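Long-range contacts in Can2 (Sulfobacillus thermosulfidooxidans, PDB 7BDV), which binds cyclic tetra-adenylate through its CARF domains and acts as a dual-specificity nuclease that potentiates type III CRISPR defence: residues His113-Ile117 / Leu127-Asn131; Trp167-Glu171 / Ser230-Phe236. One frame throughout, in Å; residues are numbered along the deposited sequence.

Interaction 1 of 2, residues His113-Ile117 / Leu127-Asn131; sequences HRPII and LYLHN
Ile117 and Tyr128 form an antiparallel, non-hydrogen-bonded pair, their CA atoms 4.7 Å apart, and their side chains rise together from the same face of the sheet. The touch is made by the short branch of the isoleucine: CG2 of Ile117 stands 3.7 Å from CD1 of Tyr128 and meets the ring obliquely. With CG1 between its backbone N and carbonyl carbon (chi1 72°), Ile117 sends its longer arm away from the tyrosine and packs against Ile91 and Asn93 of the neighbouring strand. The backbones are close here too, CA of Ile117 lying 3.2 Å from O of Leu127 in a CA-H...O contact. Tyr128 OH is hydrogen-bonded to Glu135 on the next strand.

Leu129 N donates a hydrogen bond to Ile116 O, 2.8 Å long. CG2 of Ile116 and CB of Leu129 meet only at 4.4 Å, because both side chains are packed against Phe106 of helix 99-111. Leu127 and Leu129 also pack on Ile100 of the second subunit.

Past Ile116 and Leu129 the pairing gives way to loop, and on this looser, solvent side the exposed imidazole of His130 lays one face over Pro115, whose CA sits 3.7 Å from the ring centroid in a CH-pi contact. CG of His130 lies between its backbone N and carbonyl carbon (chi1 64°), which folds the ring back over the proline. Beyond it, His113 ends helix 99-111 in a Schellman motif. The arrangement is the open end of a beta hairpin, where strand 116-120 begins and strand 125-128 ends, at the antiparallel margin of the otherwise parallel CARF-domain sheet.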
ATOM      1  N   HIS A 113     -34.314 -17.363  -6.722  1.00 47.72           N
ATOM      2  CA  HIS A 113     -34.955 -16.036  -6.917  1.00 50.85           C
ATOM      3  C   HIS A 113     -34.839 -15.176  -5.650  1.00 46.83           C
ATOM      4  O   HIS A 113     -35.849 -14.546  -5.258  1.00 44.85           O
ATOM      5  CB  HIS A 113     -36.414 -16.216  -7.381  1.00 60.91           C
ATOM      6  CG  HIS A 113     -36.509 -16.987  -8.653  1.00 62.20           C
ATOM      7  ND1 HIS A 113     -36.638 -18.366  -8.665  1.00 64.14           N
ATOM      8  CD2 HIS A 113     -36.436 -16.592  -9.947  1.00 60.40           C
ATOM      9  CE1 HIS A 113     -36.654 -18.790  -9.917  1.00 65.35           C
ATOM     10  NE2 HIS A 113     -36.524 -17.718 -10.725  1.00 63.02           N
ATOM     11  N   ARG A 114     -33.650 -15.134  -5.047  1.00 42.77           N
ATOM     12  CA  ARG A 114     -33.374 -14.353  -3.815  1.00 39.94           C
ATOM     13  C   ARG A 114     -32.798 -12.989  -4.189  1.00 43.62           C
ATOM     14  O   ARG A 114     -32.156 -12.836  -5.231  1.00 44.63           O
ATOM     15  CB  ARG A 114     -32.402 -15.101  -2.905  1.00 42.61           C
ATOM     16  CG  ARG A 114     -32.836 -16.493  -2.469  1.00 43.76           C
ATOM     17  CD  ARG A 114     -34.228 -16.592  -1.857  1.00 45.65           C
ATOM     18  NE  ARG A 114     -34.472 -15.576  -0.862  1.00 50.39           N
ATOM     19  CZ  ARG A 114     -35.594 -14.895  -0.693  1.00 49.51           C
ATOM     20  NH1 ARG A 114     -36.657 -15.152  -1.441  1.00 51.56           N
ATOM     21  NH2 ARG A 114     -35.638 -13.999   0.276  1.00 54.34           N
ATOM     22  N   PRO A 115     -33.024 -11.967  -3.338  1.00 40.33           N
ATOM     23  CA  PRO A 115     -32.345 -10.688  -3.466  1.00 41.42           C
ATOM     24  C   PRO A 115     -30.820 -10.806  -3.279  1.00 40.21           C
ATOM     25  O   PRO A 115     -30.324 -11.526  -2.405  1.00 33.84           O
ATOM     26  CB  PRO A 115     -32.926  -9.790  -2.369  1.00 43.66           C
ATOM     27  CG  PRO A 115     -34.086 -10.569  -1.764  1.00 45.36           C
ATOM     28  CD  PRO A 115     -33.957 -12.003  -2.209  1.00 45.00           C
ATOM     29  N   ILE A 116     -30.091 -10.071  -4.109  1.00 32.22           N
ATOM     30  CA  ILE A 116     -28.606 -10.063  -4.106  1.00 34.49           C
ATOM     31  C   ILE A 116     -28.164  -8.612  -4.251  1.00 33.89           C
ATOM     32  O   ILE A 116     -28.527  -7.986  -5.250  1.00 36.61           O
ATOM     33  CB  ILE A 116     -28.013 -10.952  -5.214  1.00 37.38           C
ATOM     34  CG1 ILE A 116     -28.498 -12.395  -5.123  1.00 34.95           C
ATOM     35  CG2 ILE A 116     -26.490 -10.878  -5.148  1.00 34.12           C
ATOM     36  CD1 ILE A 116     -28.216 -13.233  -6.380  1.00 33.01           C
ATOM     37  N   ILE A 117     -27.393  -8.121  -3.283  1.00 31.65           N
ATOM     38  CA  ILE A 117     -26.885  -6.732  -3.260  1.00 31.39           C
ATOM     39  C   ILE A 117     -25.366  -6.741  -3.477  1.00 30.03           C
ATOM     40  O   ILE A 117     -24.709  -7.719  -3.148  1.00 28.85           O
ATOM     41  CB  ILE A 117     -27.288  -6.046  -1.955  1.00 33.07           C
ATOM     42  CG1 ILE A 117     -26.496  -6.577  -0.755  1.00 32.46           C
ATOM     43  CG2 ILE A 117     -28.791  -6.164  -1.749  1.00 38.66           C
ATOM     44  CD1 ILE A 117     -26.613  -5.701   0.462  1.00 38.70           C
ATOM     45  N   LEU A 127     -26.194  -1.776  -5.403  1.00 34.89           N
ATOM     46  CA  LEU A 127     -26.807  -2.357  -6.622  1.00 34.54           C
ATOM     47  C   LEU A 127     -27.614  -3.589  -6.203  1.00 34.04           C
ATOM     48  O   LEU A 127     -27.074  -4.407  -5.481  1.00 31.92           O
ATOM     49  CB  LEU A 127     -25.723  -2.736  -7.630  1.00 32.87           C
ATOM     50  CG  LEU A 127     -24.671  -1.668  -7.888  1.00 38.98           C
ATOM     51  CD1 LEU A 127     -23.707  -2.134  -8.974  1.00 44.35           C
ATOM     52  CD2 LEU A 127     -25.321  -0.363  -8.252  1.00 42.97           C
ATOM     53  N   TYR A 128     -28.883  -3.661  -6.610  1.00 36.13           N
ATOM     54  CA  TYR A 128     -29.743  -4.860  -6.461  1.00 35.17           C
ATOM     55  C   TYR A 128     -29.617  -5.659  -7.756  1.00 35.33           C
ATOM     56  O   TYR A 128     -30.228  -5.257  -8.765  1.00 36.90           O
ATOM     57  CB  TYR A 128     -31.170  -4.437  -6.151  1.00 37.73           C
ATOM     58  CG  TYR A 128     -31.298  -3.629  -4.891  1.00 40.42           C
ATOM     59  CD1 TYR A 128     -31.290  -4.252  -3.659  1.00 42.45           C
ATOM     60  CD2 TYR A 128     -31.417  -2.255  -4.921  1.00 46.47           C
ATOM     61  CE1 TYR A 128     -31.421  -3.536  -2.488  1.00 44.79           C
ATOM     62  CE2 TYR A 128     -31.549  -1.516  -3.754  1.00 51.84           C
ATOM     63  CZ  TYR A 128     -31.550  -2.163  -2.532  1.00 47.73           C
ATOM     64  OH  TYR A 128     -31.658  -1.464  -1.370  1.00 58.62           O
ATOM     65  N   LEU A 129     -28.792  -6.712  -7.737  1.00 35.83           N
ATOM     66  CA  LEU A 129     -28.389  -7.479  -8.945  1.00 41.36           C
ATOM     67  C   LEU A 129     -29.552  -8.332  -9.441  1.00 46.01           C
ATOM     68  O   LEU A 129     -29.555  -8.651 -10.625  1.00 43.58           O
ATOM     69  CB  LEU A 129     -27.155  -8.327  -8.627  1.00 39.71           C
ATOM     70  CG  LEU A 129     -25.879  -7.512  -8.415  1.00 40.48           C
ATOM     71  CD1 LEU A 129     -24.656  -8.408  -8.315  1.00 40.57           C
ATOM     72  CD2 LEU A 129     -25.680  -6.501  -9.538  1.00 43.14           C
ATOM     73  N   HIS A 130     -30.511  -8.662  -8.575  1.00 46.30           N
ATOM     74  CA  HIS A 130     -31.712  -9.443  -8.970  1.00 47.44           C
ATOM     75  C   HIS A 130     -32.623  -8.626  -9.901  1.00 47.77           C
ATOM     76  O   HIS A 130     -33.203  -9.256 -10.800  1.00 55.58           O
ATOM     77  CB  HIS A 130     -32.425 -10.027  -7.745  1.00 42.98           C
ATOM     78  CG  HIS A 130     -32.996  -9.030  -6.803  1.00 42.05           C
ATOM     79  ND1 HIS A 130     -32.215  -8.195  -6.057  1.00 41.16           N
ATOM     80  CD2 HIS A 130     -34.269  -8.784  -6.435  1.00 43.71           C
ATOM     81  CE1 HIS A 130     -32.971  -7.448  -5.281  1.00 42.15           C
ATOM     82  NE2 HIS A 130     -34.240  -7.792  -5.495  1.00 44.40           N
ATOM     83  N   ASN A 131     -32.746  -7.304  -9.738  1.00 46.29           N
ATOM     84  CA  ASN A 131     -33.751  -6.505 -10.507  1.00 47.60           C
ATOM     85  C   ASN A 131     -33.162  -5.282 -11.227  1.00 46.76           C
ATOM     86  O   ASN A 131     -33.949  -4.561 -11.845  1.00 44.94           O
ATOM     87  CB  ASN A 131     -34.921  -6.073  -9.620  1.00 47.44           C
ATOM     88  CG  ASN A 131     -34.518  -5.197  -8.454  1.00 56.21           C
ATOM     89  OD1 ASN A 131     -33.506  -4.494  -8.505  1.00 56.57           O
ATOM     90  ND2 ASN A 131     -35.327  -5.210  -7.407  1.00 51.68           N
TER

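Interaction 2 of 2, residues Trp167-Glu171 / Ser230-Phe236; sequences WREVE and SDQARQF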
ATOM      1  N   TRP A 167      -3.505  34.060  18.358  1.00 75.67           N
ATOM      2  CA  TRP A 167      -2.643  33.697  17.205  1.00 59.34           C
ATOM      3  C   TRP A 167      -3.406  33.288  15.963  1.00 49.80           C
ATOM      4  O   TRP A 167      -2.706  33.065  14.975  1.00 39.95           O
ATOM      5  CB  TRP A 167      -1.709  32.549  17.577  1.00 58.05           C
ATOM      6  CG  TRP A 167      -0.835  32.862  18.749  1.00 57.77           C
ATOM      7  CD1 TRP A 167      -0.518  34.100  19.224  1.00 57.95           C
ATOM      8  CD2 TRP A 167      -0.189  31.918  19.609  1.00 52.49           C
ATOM      9  NE1 TRP A 167       0.315  33.988  20.302  1.00 57.93           N
ATOM     10  CE2 TRP A 167       0.531  32.664  20.565  1.00 57.16           C
ATOM     11  CE3 TRP A 167      -0.114  30.524  19.638  1.00 53.75           C
ATOM     12  CZ2 TRP A 167       1.304  32.060  21.553  1.00 57.56           C
ATOM     13  CZ3 TRP A 167       0.639  29.930  20.619  1.00 50.21           C
ATOM     14  CH2 TRP A 167       1.335  30.686  21.564  1.00 53.24           C
ATOM     15  N   ARG A 168      -4.736  33.198  15.999  1.00 45.12           N
ATOM     16  CA  ARG A 168      -5.582  32.924  14.810  1.00 46.62           C
ATOM     17  C   ARG A 168      -5.296  33.964  13.707  1.00 45.73           C
ATOM     18  O   ARG A 168      -5.233  33.564  12.509  1.00 43.27           O
ATOM     19  CB  ARG A 168      -7.063  32.917  15.204  1.00 47.84           C
ATOM     20  N   GLU A 169      -5.135  35.235  14.077  1.00 41.79           N
ATOM     21  CA  GLU A 169      -4.823  36.336  13.122  1.00 45.16           C
ATOM     22  C   GLU A 169      -3.497  36.029  12.421  1.00 47.73           C
ATOM     23  O   GLU A 169      -3.423  36.270  11.205  1.00 50.30           O
ATOM     24  CB  GLU A 169      -4.746  37.690  13.829  1.00 48.19           C
ATOM     25  N   VAL A 170      -2.506  35.523  13.158  1.00 47.41           N
ATOM     26  CA  VAL A 170      -1.138  35.224  12.637  1.00 50.23           C
ATOM     27  C   VAL A 170      -1.248  34.080  11.626  1.00 55.33           C
ATOM     28  O   VAL A 170      -0.668  34.198  10.527  1.00 54.09           O
ATOM     29  CB  VAL A 170      -0.149  34.893  13.771  1.00 47.12           C
ATOM     30  CG1 VAL A 170       1.246  34.635  13.225  1.00 50.98           C
ATOM     31  CG2 VAL A 170      -0.096  35.998  14.808  1.00 48.37           C
ATOM     32  N   GLU A 171      -1.992  33.035  12.006  1.00 48.91           N
ATOM     33  CA  GLU A 171      -2.290  31.829  11.200  1.00 45.33           C
ATOM     34  C   GLU A 171      -2.813  32.241   9.813  1.00 43.46           C
ATOM     35  O   GLU A 171      -2.235  31.751   8.805  1.00 39.16           O
ATOM     36  CB  GLU A 171      -3.298  30.982  11.982  1.00 42.95           C
ATOM     37  CG  GLU A 171      -3.790  29.768  11.254  1.00 45.18           C
ATOM     38  CD  GLU A 171      -5.050  29.186  11.890  1.00 54.78           C
ATOM     39  OE1 GLU A 171      -5.128  29.170  13.158  1.00 53.31           O
ATOM     40  OE2 GLU A 171      -5.962  28.796  11.135  1.00 46.24           O
ATOM     41  N   SER A 230       7.200  30.792  24.719  1.00 48.92           N
ATOM     42  CA  SER A 230       6.708  29.548  25.383  1.00 45.31           C
ATOM     43  C   SER A 230       6.936  28.345  24.474  1.00 44.05           C
ATOM     44  O   SER A 230       7.235  28.557  23.281  1.00 37.37           O
ATOM     45  CB  SER A 230       5.230  29.644  25.754  1.00 51.03           C
ATOM     46  OG  SER A 230       4.404  29.727  24.593  1.00 52.76           O
ATOM     47  N   ASP A 231       6.766  27.131  25.001  1.00 43.44           N
ATOM     48  CA  ASP A 231       6.786  25.892  24.184  1.00 48.63           C
ATOM     49  C   ASP A 231       5.602  25.915  23.202  1.00 52.55           C
ATOM     50  O   ASP A 231       5.796  25.447  22.042  1.00 42.38           O
ATOM     51  CB  ASP A 231       6.763  24.614  25.020  1.00 54.08           C
ATOM     52  CG  ASP A 231       7.023  23.378  24.164  1.00 62.62           C
ATOM     53  OD1 ASP A 231       8.177  23.233  23.666  1.00 62.70           O
ATOM     54  OD2 ASP A 231       6.061  22.590  23.958  1.00 66.71           O
ATOM     55  N   GLN A 232       4.431  26.429  23.616  1.00 43.68           N
ATOM     56  CA  GLN A 232       3.247  26.420  22.719  1.00 45.12           C
ATOM     57  C   GLN A 232       3.527  27.361  21.537  1.00 40.54           C
ATOM     58  O   GLN A 232       3.162  26.978  20.416  1.00 40.89           O
ATOM     59  CB  GLN A 232       1.932  26.613  23.466  1.00 49.91           C
ATOM     60  CG  GLN A 232       1.519  28.044  23.708  1.00 57.05           C
ATOM     61  CD  GLN A 232       0.147  28.082  24.339  1.00 64.68           C
ATOM     62  OE1 GLN A 232      -0.618  27.124  24.255  1.00 76.07           O
ATOM     63  NE2 GLN A 232      -0.188  29.194  24.973  1.00 74.65           N
ATOM     64  N   ALA A 233       4.188  28.502  21.758  1.00 40.07           N
ATOM     65  CA  ALA A 233       4.633  29.430  20.691  1.00 38.80           C
ATOM     66  C   ALA A 233       5.580  28.697  19.729  1.00 37.98           C
ATOM     67  O   ALA A 233       5.451  28.892  18.502  1.00 40.00           O
ATOM     68  CB  ALA A 233       5.276  30.650  21.286  1.00 40.21           C
ATOM     69  N   ARG A 234       6.511  27.912  20.266  1.00 39.85           N
ATOM     70  CA  ARG A 234       7.493  27.129  19.469  1.00 43.74           C
ATOM     71  C   ARG A 234       6.730  26.130  18.594  1.00 48.38           C
ATOM     72  O   ARG A 234       6.976  26.109  17.381  1.00 43.85           O
ATOM     73  CB  ARG A 234       8.500  26.408  20.369  1.00 44.92           C
ATOM     74  CG  ARG A 234       9.705  25.838  19.628  1.00 47.35           C
ATOM     75  CD  ARG A 234      10.566  25.002  20.548  1.00 51.91           C
ATOM     76  NE  ARG A 234       9.790  23.932  21.174  1.00 55.26           N
ATOM     77  CZ  ARG A 234       9.589  22.721  20.660  1.00 56.70           C
ATOM     78  NH1 ARG A 234      10.139  22.370  19.506  1.00 53.74           N
ATOM     79  N   GLN A 235       5.814  25.358  19.185  1.00 44.86           N
ATOM     80  CA  GLN A 235       4.988  24.353  18.471  1.00 41.71           C
ATOM     81  C   GLN A 235       4.255  25.015  17.296  1.00 41.71           C
ATOM     82  O   GLN A 235       4.279  24.429  16.184  1.00 47.85           O
ATOM     83  CB  GLN A 235       3.991  23.695  19.419  1.00 44.86           C
ATOM     84  CG  GLN A 235       4.615  22.639  20.320  1.00 51.92           C
ATOM     85  CD  GLN A 235       3.573  21.952  21.173  1.00 60.53           C
ATOM     86  OE1 GLN A 235       2.425  21.778  20.755  1.00 59.89           O
ATOM     87  NE2 GLN A 235       3.968  21.545  22.372  1.00 63.55           N
ATOM     88  N   PHE A 236       3.639  26.177  17.537  1.00 35.29           N
ATOM     89  CA  PHE A 236       2.904  26.984  16.533  1.00 38.15           C
ATOM     90  C   PHE A 236       3.852  27.343  15.379  1.00 36.77           C
ATOM     91  O   PHE A 236       3.439  27.295  14.228  1.00 39.98           O
ATOM     92  CB  PHE A 236       2.294  28.225  17.189  1.00 36.40           C
ATOM     93  CG  PHE A 236       1.484  29.095  16.264  1.00 36.22           C
ATOM     94  CD1 PHE A 236       0.128  28.864  16.052  1.00 40.36           C
ATOM     95  CD2 PHE A 236       2.077  30.149  15.581  1.00 33.05           C
ATOM     96  CE1 PHE A 236      -0.612  29.666  15.198  1.00 35.34           C
ATOM     97  CE2 PHE A 236       1.333  30.944  14.726  1.00 35.16           C
ATOM     98  CZ  PHE A 236      -0.019  30.714  14.557  1.00 37.24           C
TER
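The indole of Trp167 is the main bump: it reaches across to the first turn of helix 231-254 and settles against Gln232, Ala233 and Phe236. Its far corner, CH2, comes 3.4 Å from CG of Gln232, which lies at the ring edge, and 4.0 Å from CB of Ala233. The Gln232 amide stands steeply to the indole, the planes 77° apart. Just beyond, Ser230 OG accepts from Ala233 N (3.1 Å) and caps the helix.

Phe236 is the answering bump. With CG trans to the backbone N (chi1 -178°), its side chain slides past the indole in the opposite direction; the Trp167 six-membered ring and the Phe236 ring are oblique, planes at 52° and centroids 5.4 Å apart. CB of Trp167 sits over one phenyl face in a CH-pi contact, while CG1 of Val170 and the backbone N of Glu171 lie at the ring edge. The phenyl thus fills the hollow between Trp167 and the first turn of helix 168-176.

Trp167 NE1 donates to Ala213 O, just after helix 205-212, and Leu215 packs on Trp167 and Val170, so the start of helix 168-176 is held between helix 231-254 and the link from helix 205-212 to strand 216-218.

Interaction 1 closes before interaction 2 opens, and the two lie on opposite sides of the chain's centre, their own centres 56 Å apart and their nearest atoms about 40 Å apart. They share no sheet or helix. Residues 113-117 and 127-131 are neighbours within one hairpin of the CARF domain, about 9 Å at nearest atoms from the bound nucleic acid. Interaction 2 instead joins two segments with 58 residues between them, its nearest atom about 31 Å from the bound nucleic acid. Interaction 1 thus lies in the CARF domain that holds the ligand, while interaction 2 ties helix 168-176 to helix 231-254 of the Card1-like endonuclease domain; the two are separate pieces of packing in one chain.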